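Local coordinates for pentatricopeptide repeat-containing protein 10, chloroplastic (Zea mays, PDB 4M59) that stabilises chloroplast mRNAs by binding specific intergenic RNA elements near atpH and psaJ, where it serves as a barrier to exonucleases, at residues T284-M289 and V317-L322; K297-L302 and K330-V335; D306-K309 and V314-V317. The protein carries 4 engineered substitutions. All coordinates share one frame; numbering follows the deposited sequence.

Interaction 1 of 3, residues T284-M289 and V317-L322; sequences TYNTVM and VNTYNL
N286 of helix 282-295 reaches across to T319 and L322 of helix 317-328, and these three side chains make up the close contact. The backbones are nearest at the first pair, with 7.1 Å between N286 CA and T319 CA. Along the first segment, Y285 comes before the contact and turns its ring to L304 and M308 of helix 298-310. N286 follows, its CG anti to the carbonyl carbon (chi1 -83°), which brings the amide between the helices. Its OD1 lies 3.3 Å from T319 CG2, the two side chains crossing at about a right angle. The same oxygen sits 3.5 Å from both L322 CD1 and L322 CD2. The approach of OD1 to these methyls is van der Waals contact; on the other branch of the amide, N286 ND2 donates to Q593 O of the second subunit. T319 OG1, 3.7 Å from N286 ND2, pairs instead with N316 OD1, while its CG2 faces the asparagine. M289, one turn on, points toward helix 317-328, but M289 CB comes no nearer than 4.7 Å, to L322 CD2, and the side chain packs on L304. With the two helices in successive predicted repeats, PPR 7 and PPR 8, and the bound RNA about 10 Å from the nearest atom of the contact, this side-by-side packing is that of the alpha-solenoid built by pentatricopeptide repeats.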
loop_
_atom_site.group_PDB
_atom_site.type_symbol
_atom_site.label_atom_id
_atom_site.label_comp_id
_atom_site.label_asym_id
_atom_site.label_seq_id
_atom_site.Cartn_x
_atom_site.Cartn_y
_atom_site.Cartn_z
ATOM N N THR A 284 18.828 20.055 -3.107
ATOM C CA THR A 284 19.708 18.934 -2.984
ATOM C C THR A 284 19.375 18.249 -1.726
ATOM O O THR A 284 19.072 17.079 -1.678
ATOM C CB THR A 284 21.091 19.410 -2.866
ATOM O OG1 THR A 284 21.317 20.409 -3.856
ATOM C CG2 THR A 284 22.024 18.277 -3.061
ATOM N N TYR A 285 19.435 19.020 -0.645
ATOM C CA TYR A 285 19.146 18.521 0.689
ATOM C C TYR A 285 17.810 17.798 0.740
ATOM O O TYR A 285 17.670 16.798 1.443
ATOM C CB TYR A 285 19.154 19.668 1.702
ATOM C CG TYR A 285 20.533 20.052 2.181
ATOM C CD1 TYR A 285 21.471 19.082 2.507
ATOM C CD2 TYR A 285 20.901 21.384 2.308
ATOM C CE1 TYR A 285 22.734 19.426 2.947
ATOM C CE2 TYR A 285 22.161 21.739 2.745
ATOM C CZ TYR A 285 23.073 20.754 3.064
ATOM O OH TYR A 285 24.328 21.100 3.500
ATOM N N ASN A 286 16.826 18.296 -0.002
ATOM C CA ASN A 286 15.518 17.684 0.030
ATOM C C ASN A 286 15.528 16.403 -0.745
ATOM O O ASN A 286 14.800 15.476 -0.444
ATOM C CB ASN A 286 14.481 18.621 -0.544
ATOM C CG ASN A 286 13.998 19.619 0.455
ATOM O OD1 ASN A 286 13.562 19.262 1.543
ATOM N ND2 ASN A 286 14.080 20.883 0.104
ATOM N N THR A 287 16.374 16.353 -1.752
ATOM C CA THR A 287 16.427 15.191 -2.595
ATOM C C THR A 287 16.975 14.016 -1.819
ATOM O O THR A 287 16.464 12.914 -1.926
ATOM C CB THR A 287 17.240 15.468 -3.852
ATOM O OG1 THR A 287 16.519 16.382 -4.679
ATOM C CG2 THR A 287 17.451 14.208 -4.619
ATOM N N VAL A 288 17.986 14.254 -1.007
ATOM C CA VAL A 288 18.558 13.188 -0.207
ATOM C C VAL A 288 17.706 12.868 1.015
ATOM O O VAL A 288 17.594 11.720 1.417
ATOM C CB VAL A 288 19.997 13.512 0.197
ATOM C CG1 VAL A 288 20.147 14.983 0.406
ATOM C CG2 VAL A 288 20.401 12.764 1.435
ATOM N N MET A 289 17.082 13.882 1.589
ATOM C CA MET A 289 16.196 13.653 2.714
ATOM C C MET A 289 15.047 12.757 2.299
ATOM O O MET A 289 14.730 11.781 2.970
ATOM C CB MET A 289 15.671 14.974 3.269
ATOM C CG MET A 289 16.107 15.245 4.695
ATOM S SD MET A 289 15.443 16.740 5.420
ATOM C CE MET A 289 16.110 17.955 4.321
ATOM N N VAL A 317 8.788 26.715 4.189
ATOM C CA VAL A 317 7.601 25.967 4.556
ATOM C C VAL A 317 7.465 24.708 3.741
ATOM O O VAL A 317 6.965 23.710 4.220
ATOM C CB VAL A 317 6.354 26.785 4.340
ATOM C CG1 VAL A 317 5.251 26.241 5.178
ATOM C CG2 VAL A 317 6.609 28.202 4.716
ATOM N N ASN A 318 7.907 24.764 2.497
ATOM C CA ASN A 318 7.819 23.619 1.625
ATOM C C ASN A 318 8.742 22.541 2.097
ATOM O O ASN A 318 8.420 21.368 2.036
ATOM C CB ASN A 318 8.203 24.007 0.214
ATOM C CG ASN A 318 7.531 25.259 -0.235
ATOM O OD1 ASN A 318 6.571 25.709 0.378
ATOM N ND2 ASN A 318 8.019 25.839 -1.313
ATOM N N THR A 319 9.906 22.953 2.565
ATOM C CA THR A 319 10.879 22.030 3.109
ATOM C C THR A 319 10.368 21.406 4.399
ATOM O O THR A 319 10.488 20.214 4.614
ATOM C CB THR A 319 12.189 22.752 3.388
ATOM O OG1 THR A 319 12.549 23.533 2.253
ATOM C CG2 THR A 319 13.269 21.766 3.667
ATOM N N TYR A 320 9.776 22.228 5.251
ATOM C CA TYR A 320 9.239 21.755 6.508
ATOM C C TYR A 320 8.069 20.811 6.316
ATOM O O TYR A 320 8.017 19.779 6.955
ATOM C CB TYR A 320 8.836 22.933 7.385
ATOM C CG TYR A 320 9.902 23.421 8.336
ATOM C CD1 TYR A 320 10.274 22.668 9.425
ATOM C CD2 TYR A 320 10.507 24.645 8.171
ATOM C CE1 TYR A 320 11.227 23.106 10.301
ATOM C CE2 TYR A 320 11.460 25.086 9.040
ATOM C CZ TYR A 320 11.815 24.310 10.101
ATOM O OH TYR A 320 12.765 24.738 10.982
ATOM N N ASN A 321 7.128 21.161 5.446
ATOM C CA ASN A 321 5.987 20.294 5.188
ATOM C C ASN A 321 6.441 18.947 4.706
ATOM O O ASN A 321 5.844 17.931 5.008
ATOM C CB ASN A 321 5.086 20.871 4.111
ATOM C CG ASN A 321 4.599 22.229 4.433
ATOM O OD1 ASN A 321 4.246 22.993 3.557
ATOM N ND2 ASN A 321 4.565 22.543 5.710
ATOM N N LEU A 322 7.499 18.968 3.922
ATOM C CA LEU A 322 8.083 17.772 3.386
ATOM C C LEU A 322 8.487 16.883 4.533
ATOM O O LEU A 322 8.194 15.701 4.544
ATOM C CB LEU A 322 9.293 18.165 2.550
ATOM C CG LEU A 322 10.120 17.148 1.791
ATOM C CD1 LEU A 322 10.520 17.777 0.508
ATOM C CD2 LEU A 322 11.362 16.755 2.551
#

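Interaction 2 of 3, residues K297-L302 and K330-V335; sequences KVDEAL and KSRFTV
D299 and R332 join segments whose backbones stay well apart: V298 CA lies 9.1 Å from K330 CA, and L302 CA is 10.4 Å from V335 CA. Segment 297-302 opens helix 298-310, whereas 330-335 runs from a turn into helix 333-346. There S331 leaves the preceding helix with positive phi in a Schellman motif, and R332 takes the N-cap position. The long side chain of R332 covers most of this gap. It bends at chi2 and chi3 (88°), and its NH1 donates to D299 OD2 at 3.2 Å with an N-H...O angle of 145°, forming a salt bridge. R332 NH2 adds a weak bond to D299 OD2 at 3.5 Å, so one carboxylate oxygen serves both nitrogens. The oxygen sits at the edge of the guanidinium, but the donor comes from above the carboxylate plane, the two planes being 74° apart. The L302 and R332 side chains come from opposite directions, with L302 CD2 4.0 Å from R332 NH1, oblique to the guanidinium. A leucine in place of R332 would probably leave the D299 carboxylate without its cationic mate. Steep planes and a bent bond imply a probably modest electrostatic link, tolerant of small shifts.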
loop_
_atom_site.group_PDB
_atom_site.type_symbol
_atom_site.label_atom_id
_atom_site.label_comp_id
_atom_site.label_asym_id
_atom_site.label_seq_id
_atom_site.Cartn_x
_atom_site.Cartn_y
_atom_site.Cartn_z
ATOM N N LYS A 297 13.932 5.071 6.084
ATOM C CA LYS A 297 14.915 5.415 7.075
ATOM C C LYS A 297 14.860 6.902 7.347
ATOM O O LYS A 297 15.545 7.691 6.717
ATOM C CB LYS A 297 16.302 4.949 6.638
ATOM C CG LYS A 297 16.475 3.442 6.745
ATOM C CD LYS A 297 17.907 2.998 6.556
ATOM C CE LYS A 297 18.357 3.159 5.125
ATOM N NZ LYS A 297 19.489 2.258 4.832
ATOM N N VAL A 298 14.025 7.266 8.311
ATOM C CA VAL A 298 13.632 8.645 8.528
ATOM C C VAL A 298 14.386 9.340 9.639
ATOM O O VAL A 298 14.445 10.562 9.686
ATOM C CB VAL A 298 12.167 8.702 8.870
ATOM C CG1 VAL A 298 11.340 8.459 7.640
ATOM C CG2 VAL A 298 11.867 7.651 9.882
ATOM N N ASP A 299 14.961 8.573 10.543
ATOM C CA ASP A 299 15.704 9.168 11.627
ATOM C C ASP A 299 16.960 9.773 11.054
ATOM O O ASP A 299 17.504 10.720 11.602
ATOM C CB ASP A 299 16.027 8.124 12.669
ATOM C CG ASP A 299 14.881 7.165 12.888
ATOM O OD1 ASP A 299 14.616 6.364 11.971
ATOM O OD2 ASP A 299 14.250 7.208 13.961
ATOM N N GLU A 300 17.406 9.233 9.930
ATOM C CA GLU A 300 18.570 9.763 9.244
ATOM C C GLU A 300 18.253 11.090 8.595
ATOM O O GLU A 300 19.008 12.043 8.714
ATOM C CB GLU A 300 19.089 8.794 8.184
ATOM C CG GLU A 300 19.780 7.553 8.721
ATOM C CD GLU A 300 20.776 6.973 7.738
ATOM O OE1 GLU A 300 20.990 5.745 7.744
ATOM O OE2 GLU A 300 21.360 7.750 6.964
ATOM N N ALA A 301 17.140 11.144 7.888
ATOM C CA ALA A 301 16.790 12.344 7.167
ATOM C C ALA A 301 16.672 13.480 8.135
ATOM O O ALA A 301 17.029 14.609 7.843
ATOM C CB ALA A 301 15.507 12.143 6.440
ATOM N N LEU A 302 16.155 13.168 9.321
ATOM C CA LEU A 302 16.044 14.147 10.389
ATOM C C LEU A 302 17.431 14.677 10.711
ATOM O O LEU A 302 17.643 15.885 10.799
ATOM C CB LEU A 302 15.434 13.502 11.635
ATOM C CG LEU A 302 14.020 13.933 12.031
ATOM C CD1 LEU A 302 13.237 14.428 10.823
ATOM C CD2 LEU A 302 13.292 12.787 12.715
ATOM N N LYS A 330 4.568 8.161 10.166
ATOM C CA LYS A 330 5.076 7.471 11.346
ATOM C C LYS A 330 4.311 7.978 12.555
ATOM O O LYS A 330 4.462 7.472 13.665
ATOM C CB LYS A 330 6.572 7.729 11.516
ATOM C CG LYS A 330 7.458 6.621 10.975
ATOM C CD LYS A 330 6.912 6.059 9.673
ATOM C CE LYS A 330 7.355 4.622 9.461
ATOM N NZ LYS A 330 8.714 4.542 8.862
ATOM N N SER A 331 3.482 8.985 12.315
ATOM C CA SER A 331 2.652 9.567 13.347
ATOM C C SER A 331 3.473 9.977 14.540
ATOM O O SER A 331 3.094 9.741 15.673
ATOM C CB SER A 331 1.594 8.577 13.792
ATOM O OG SER A 331 2.186 7.569 14.575
ATOM N N ARG A 332 4.610 10.595 14.283
ATOM C CA ARG A 332 5.479 11.005 15.367
ATOM C C ARG A 332 5.018 12.334 15.904
ATOM O O ARG A 332 5.637 13.358 15.673
ATOM C CB ARG A 332 6.939 11.044 14.909
ATOM C CG ARG A 332 7.599 9.661 14.895
ATOM C CD ARG A 332 8.634 9.505 13.800
ATOM N NE ARG A 332 9.976 9.921 14.197
ATOM C CZ ARG A 332 10.989 9.092 14.400
ATOM N NH1 ARG A 332 12.173 9.565 14.755
ATOM N NH2 ARG A 332 10.822 7.791 14.247
ATOM N N PHE A 333 3.904 12.304 16.628
ATOM C CA PHE A 333 3.232 13.506 17.108
ATOM C C PHE A 333 4.135 14.539 17.781
ATOM O O PHE A 333 4.228 15.679 17.327
ATOM C CB PHE A 333 2.083 13.134 18.046
ATOM C CG PHE A 333 1.139 12.120 17.468
ATOM C CD1 PHE A 333 0.885 12.090 16.107
ATOM C CD2 PHE A 333 0.506 11.198 18.283
ATOM C CE1 PHE A 333 0.019 11.160 15.573
ATOM C CE2 PHE A 333 -0.365 10.264 17.755
ATOM C CZ PHE A 333 -0.607 10.244 16.394
ATOM N N THR A 334 4.784 14.153 18.876
ATOM C CA THR A 334 5.521 15.109 19.679
ATOM C C THR A 334 6.567 15.873 18.901
ATOM O O THR A 334 6.708 17.072 19.060
ATOM C CB THR A 334 6.172 14.416 20.848
ATOM O OG1 THR A 334 5.159 13.773 21.625
ATOM C CG2 THR A 334 6.873 15.407 21.711
ATOM N N VAL A 335 7.296 15.168 18.050
ATOM C CA VAL A 335 8.321 15.784 17.221
ATOM C C VAL A 335 7.705 16.643 16.128
ATOM O O VAL A 335 8.235 17.685 15.772
ATOM C CB VAL A 335 9.242 14.715 16.610
ATOM C CG1 VAL A 335 9.804 15.168 15.300
ATOM C CG2 VAL A 335 10.356 14.383 17.562
#

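Interaction 3 of 3, residues D306-K309 and V314-V317; sequences DQMK and VPNV
M308 and P315 form the apolar centre of this contact, the methionine methyl CE lying 3.9 Å from P315 CB and equally far from P315 CA. The two side chains slide past each other in opposite directions. M308 is fully extended, with CG anti to the backbone N (chi1 174°) and the next two torsions also near 180°, which carries CE the full length of the chain to the proline. At that point the methyl is also 4.3 Å from V314 C, so it rests on the backbone leading into the ring. K309 supplies the second touch, its CG 3.9 Å from P315 CD, crossing the proline at about a right angle. The main chains come closest at K309 CA and V314 CA, 5.7 Å apart, with four residues between the segments.

Farther out, the K309 chain bends at chi3 and chi4 and takes its ammonium away from the proline, to a salt bridge with D306 OD1 at 3.6 Å from K309 NZ and a cation-pi contact with F305. M308 is backed by A282 of helix 282-295, by F313 and by Q593 of the second subunit, while Y320 packs on P315. Just after the proline, N316 is the N-cap of helix 317-328, its side chain capping a backbone N just past the segment. The sequence PNVNTYN running from P315 fits the Pro-Asn/Asp consensus at the junction of pentatricopeptide repeats.

Across the two segments the contact is thus carried by carbon packing alone. It is set by shape rather than by bond direction, with the lysine contributing its aliphatic part to the proline and keeping its charge for D306 and F305 on its own helix and, weakly and at long range, E342 of helix 333-346.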
loop_
_atom_site.group_PDB
_atom_site.type_symbol
_atom_site.label_atom_id
_atom_site.label_comp_id
_atom_site.label_asym_id
_atom_site.label_seq_id
_atom_site.Cartn_x
_atom_site.Cartn_y
_atom_site.Cartn_z
ATOM N N ASP A 306 18.948 18.459 10.713
ATOM C CA ASP A 306 19.643 19.169 11.779
ATOM C C ASP A 306 20.868 19.883 11.226
ATOM O O ASP A 306 21.263 20.936 11.725
ATOM C CB ASP A 306 20.066 18.192 12.876
ATOM C CG ASP A 306 19.073 18.133 14.021
ATOM O OD1 ASP A 306 18.083 18.896 13.994
ATOM O OD2 ASP A 306 19.283 17.322 14.948
ATOM N N GLN A 307 21.468 19.306 10.188
ATOM C CA GLN A 307 22.681 19.856 9.595
ATOM C C GLN A 307 22.397 20.974 8.595
ATOM O O GLN A 307 23.051 22.015 8.615
ATOM C CB GLN A 307 23.499 18.750 8.928
ATOM C CG GLN A 307 24.369 17.957 9.889
ATOM C CD GLN A 307 23.576 17.353 11.032
ATOM O OE1 GLN A 307 22.395 17.649 11.207
ATOM N NE2 GLN A 307 24.222 16.497 11.811
ATOM N N MET A 308 21.420 20.758 7.720
ATOM C CA MET A 308 21.066 21.761 6.725
ATOM C C MET A 308 20.926 23.133 7.375
ATOM O O MET A 308 21.038 24.162 6.711
ATOM C CB MET A 308 19.766 21.389 6.012
ATOM C CG MET A 308 19.260 22.458 5.057
ATOM S SD MET A 308 17.650 22.063 4.355
ATOM C CE MET A 308 17.255 23.601 3.529
ATOM N N LYS A 309 20.681 23.141 8.680
ATOM C CA LYS A 309 20.521 24.386 9.426
ATOM C C LYS A 309 21.843 24.822 10.050
ATOM O O LYS A 309 22.377 25.879 9.717
ATOM C CB LYS A 309 19.454 24.231 10.509
ATOM C CG LYS A 309 18.069 23.912 9.974
ATOM C CD LYS A 309 17.060 23.761 11.100
ATOM C CE LYS A 309 16.414 22.386 11.091
ATOM N NZ LYS A 309 16.559 21.694 12.401
ATOM N N VAL A 314 18.664 27.879 5.307
ATOM C CA VAL A 314 17.485 27.904 6.165
ATOM C C VAL A 314 16.284 27.366 5.401
ATOM O O VAL A 314 15.937 27.891 4.335
ATOM C CB VAL A 314 17.172 29.326 6.661
ATOM C CG1 VAL A 314 16.374 29.270 7.953
ATOM C CG2 VAL A 314 18.457 30.118 6.860
ATOM N N PRO A 315 15.641 26.327 5.924
ATOM C CA PRO A 315 14.503 25.707 5.230
ATOM C C PRO A 315 13.229 26.551 5.294
ATOM O O PRO A 315 12.987 27.216 6.301
ATOM C CB PRO A 315 14.304 24.398 5.993
ATOM C CG PRO A 315 14.814 24.684 7.363
ATOM C CD PRO A 315 15.969 25.629 7.179
ATOM N N ASN A 316 12.422 26.519 4.233
ATOM C CA ASN A 316 11.160 27.245 4.217
ATOM C C ASN A 316 9.992 26.349 4.616
ATOM O O ASN A 316 10.182 25.342 5.295
ATOM C CB ASN A 316 10.909 27.854 2.837
ATOM C CG ASN A 316 11.205 26.888 1.713
ATOM O OD1 ASN A 316 11.599 25.745 1.948
ATOM N ND2 ASN A 316 11.010 27.337 0.480
ATOM N N VAL A 317 8.788 26.715 4.189
ATOM C CA VAL A 317 7.601 25.967 4.556
ATOM C C VAL A 317 7.465 24.708 3.741
ATOM O O VAL A 317 6.965 23.710 4.220
ATOM C CB VAL A 317 6.354 26.785 4.340
ATOM C CG1 VAL A 317 5.251 26.241 5.178
ATOM C CG2 VAL A 317 6.609 28.202 4.716
#

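In the fold
The three contacts lie on one side of the chain's centre and draw on four successive helices, 282-295, 298-310, 317-328 and 333-346, with 298-310 common to interactions 2 and 3. Centres of interactions 1 and 3 are 8 Å apart, those of 1 and 2 13 Å, and those of 2 and 3 15 Å. Along the chain, interactions 1 and 2 cross because their segments alternate, while interaction 3 is nested inside the loop closed by interaction 2. Interactions 1 and 3 share V317 and both touch the second subunit; M289 meets A301 between interactions 1 and 2. Interactions 1 and 2 join predicted repeats 7 and 8, and interaction 3 fastens the connection leading into repeat 8, consistent with superhelical stacking.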